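Local atomic coordinates of mutual gliding-motility protein MglA (Myxococcus xanthus DK 1622, PDB entry 6HJO), a protein that acts as a small Ras-like GTPase switch that coordinates the two gliding motility systems and sets the direction and speed of movement. Residues E10-I15 against R73-T78. Residues are numbered along the deposited sequence; the frame is centred on the assembly and turned at random.
Sequences EINCKI and RFHLYT
E10 reaches across to R73 with an extended chain, and its OE1 accepts a nearly straight bond from R73 NE at 2.8 Å (174°). The oxygen lies in the guanidinium plane, whereas the donor comes to it from above the carboxylate plane; a weak second bond joins R73 NH2 to OE2. R73 turns toward E10 through the bend at its third torsion (chi3 -66°), and its NH1 forms a salt bridge with D58. A methionine in place of R73 would probably leave both E10 and D58 without their shared cationic partner. From I11 onward the strands run parallel, the odd-numbered residues of 10-15 exchanging backbone hydrogen bonds with R73, H75 and Y77. N12 OD1 lies at the edge of the H75 ring and takes a hydrogen bond from NE2 at 2.8 Å, while its ND2 is held by the carbonyl of F3. On the other face of the sheet, C13 SG approaches the F74 ring obliquely, 3.9 Å from its centroid. K14, fully extended, lays CE over one face of Y77, 3.9 Å from the ring centroid, with NZ above that face in a cation-pi contact; NZ also bonds to the carbonyls of I92 and K94. I15 returns to the face of C13, where its CD1 lies 3.5 Å from F74 CD1. In this central strand pair of the Ras-like fold, 10-18 runs on into the P-loop and 71-78 ends at T78, a predicted GTP-site residue, at the same edge of the sheet. Helix 176-191 packs on C13, I15 and F74, helix 25-35 on L76, and strands 53-59 and 98-104 flank the pair.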
loop_
_atom_site.group_PDB
_atom_site.type_symbol
_atom_site.label_atom_id
_atom_site.label_comp_id
_atom_site.label_asym_id
_atom_site.label_seq_id
_atom_site.Cartn_x
_atom_site.Cartn_y
_atom_site.Cartn_z
ATOM N N GLU A 10 21.455 -1.915 7.742
ATOM C CA GLU A 10 20.402 -2.875 8.061
ATOM C C GLU A 10 20.210 -3.937 6.995
ATOM O O GLU A 10 20.207 -3.633 5.799
ATOM C CB GLU A 10 19.065 -2.156 8.301
ATOM C CG GLU A 10 18.970 -1.465 9.651
ATOM C CD GLU A 10 17.791 -0.526 9.839
ATOM O OE1 GLU A 10 16.843 -0.566 9.022
ATOM O OE2 GLU A 10 17.816 0.255 10.817
ATOM N N ILE A 11 20.056 -5.184 7.437
ATOM C CA ILE A 11 19.707 -6.319 6.593
ATOM C C ILE A 11 18.164 -6.412 6.699
ATOM O O ILE A 11 17.635 -6.595 7.799
ATOM C CB ILE A 11 20.392 -7.641 7.052
ATOM C CG1 ILE A 11 21.942 -7.553 6.972
ATOM C CG2 ILE A 11 19.846 -8.840 6.250
ATOM C CD1 ILE A 11 22.694 -8.639 7.763
ATOM N N ASN A 12 17.450 -6.262 5.577
ATOM C CA ASN A 12 15.982 -6.348 5.593
ATOM C C ASN A 12 15.547 -7.727 5.151
ATOM O O ASN A 12 15.884 -8.174 4.057
ATOM C CB ASN A 12 15.351 -5.274 4.702
ATOM C CG ASN A 12 15.594 -3.887 5.221
ATOM O OD1 ASN A 12 14.796 -3.366 5.995
ATOM N ND2 ASN A 12 16.708 -3.273 4.827
ATOM N N CYS A 13 14.818 -8.419 5.997
ATOM C CA CYS A 13 14.372 -9.735 5.582
ATOM C C CYS A 13 12.856 -9.874 5.634
ATOM O O CYS A 13 12.209 -9.322 6.521
ATOM C CB CYS A 13 15.084 -10.818 6.374
ATOM S SG CYS A 13 14.515 -10.923 8.071
ATOM N N LYS A 14 12.301 -10.582 4.644
ATOM C CA LYS A 14 10.878 -10.738 4.433
ATOM C C LYS A 14 10.393 -12.094 4.902
ATOM O O LYS A 14 10.884 -13.128 4.448
ATOM C CB LYS A 14 10.542 -10.507 2.949
ATOM C CG LYS A 14 9.061 -10.387 2.638
ATOM C CD LYS A 14 8.867 -10.229 1.142
ATOM C CE LYS A 14 7.425 -9.977 0.807
ATOM N NZ LYS A 14 7.223 -9.919 -0.654
ATOM N N ILE A 15 9.443 -12.066 5.833
ATOM C CA ILE A 15 8.793 -13.252 6.398
ATOM C C ILE A 15 7.358 -13.255 5.931
ATOM O O ILE A 15 6.619 -12.313 6.213
ATOM C CB ILE A 15 8.990 -13.404 7.933
ATOM C CG1 ILE A 15 10.516 -13.603 8.241
ATOM C CG2 ILE A 15 8.182 -14.640 8.462
ATOM C CD1 ILE A 15 10.909 -13.343 9.649
ATOM N N ARG A 73 16.370 -6.151 10.235
ATOM C CA ARG A 73 15.011 -5.616 10.253
ATOM C C ARG A 73 14.089 -6.663 9.630
ATOM O O ARG A 73 14.328 -7.119 8.509
ATOM C CB ARG A 73 14.917 -4.285 9.479
ATOM C CG ARG A 73 13.499 -3.684 9.501
ATOM C CD ARG A 73 13.459 -2.277 8.899
ATOM N NE ARG A 73 14.204 -1.308 9.712
ATOM C CZ ARG A 73 13.711 -0.679 10.777
ATOM N NH1 ARG A 73 12.474 -0.916 11.183
ATOM N NH2 ARG A 73 14.459 0.185 11.447
ATOM N N PHE A 74 13.029 -7.024 10.355
ATOM C CA PHE A 74 12.070 -8.018 9.902
ATOM C C PHE A 74 10.834 -7.363 9.298
ATOM O O PHE A 74 10.280 -6.431 9.881
ATOM C CB PHE A 74 11.694 -8.974 11.060
ATOM C CG PHE A 74 12.861 -9.812 11.532
ATOM C CD1 PHE A 74 13.173 -11.015 10.910
ATOM C CD2 PHE A 74 13.671 -9.382 12.577
ATOM C CE1 PHE A 74 14.285 -11.775 11.316
ATOM C CE2 PHE A 74 14.768 -10.153 12.998
ATOM C CZ PHE A 74 15.061 -11.348 12.367
ATOM N N HIS A 75 10.409 -7.861 8.120
ATOM C CA HIS A 75 9.222 -7.392 7.403
ATOM C C HIS A 75 8.258 -8.577 7.347
ATOM O O HIS A 75 8.615 -9.623 6.808
ATOM C CB HIS A 75 9.579 -6.909 5.983
ATOM C CG HIS A 75 10.512 -5.728 5.940
ATOM N ND1 HIS A 75 10.084 -4.491 5.485
ATOM C CD2 HIS A 75 11.823 -5.640 6.273
ATOM C CE1 HIS A 75 11.143 -3.697 5.559
ATOM N NE2 HIS A 75 12.203 -4.342 6.046
ATOM N N LEU A 76 7.094 -8.449 7.988
ATOM C CA LEU A 76 6.083 -9.534 8.060
ATOM C C LEU A 76 4.984 -9.199 7.058
ATOM O O LEU A 76 4.422 -8.113 7.128
ATOM C CB LEU A 76 5.527 -9.645 9.497
ATOM C CG LEU A 76 6.168 -10.640 10.475
ATOM C CD1 LEU A 76 7.687 -10.522 10.573
ATOM C CD2 LEU A 76 5.493 -10.583 11.851
ATOM N N TYR A 77 4.749 -10.096 6.079
ATOM C CA TYR A 77 3.791 -9.914 4.968
ATOM C C TYR A 77 2.777 -11.065 4.918
ATOM O O TYR A 77 3.151 -12.204 5.165
ATOM C CB TYR A 77 4.555 -9.914 3.624
ATOM C CG TYR A 77 5.115 -8.562 3.249
ATOM C CD1 TYR A 77 6.291 -8.084 3.827
ATOM C CD2 TYR A 77 4.465 -7.750 2.322
ATOM C CE1 TYR A 77 6.801 -6.819 3.501
ATOM C CE2 TYR A 77 4.973 -6.491 1.981
ATOM C CZ TYR A 77 6.132 -6.027 2.587
ATOM O OH TYR A 77 6.637 -4.785 2.276
ATOM N N THR A 78 1.512 -10.763 4.537
ATOM C CA THR A 78 0.458 -11.767 4.349
ATOM C C THR A 78 -0.592 -11.268 3.376
ATOM O O THR A 78 -0.767 -10.056 3.249
ATOM C CB THR A 78 -0.144 -12.273 5.691
ATOM O OG1 THR A 78 -0.703 -13.571 5.492
ATOM C CG2 THR A 78 -1.193 -11.322 6.297
#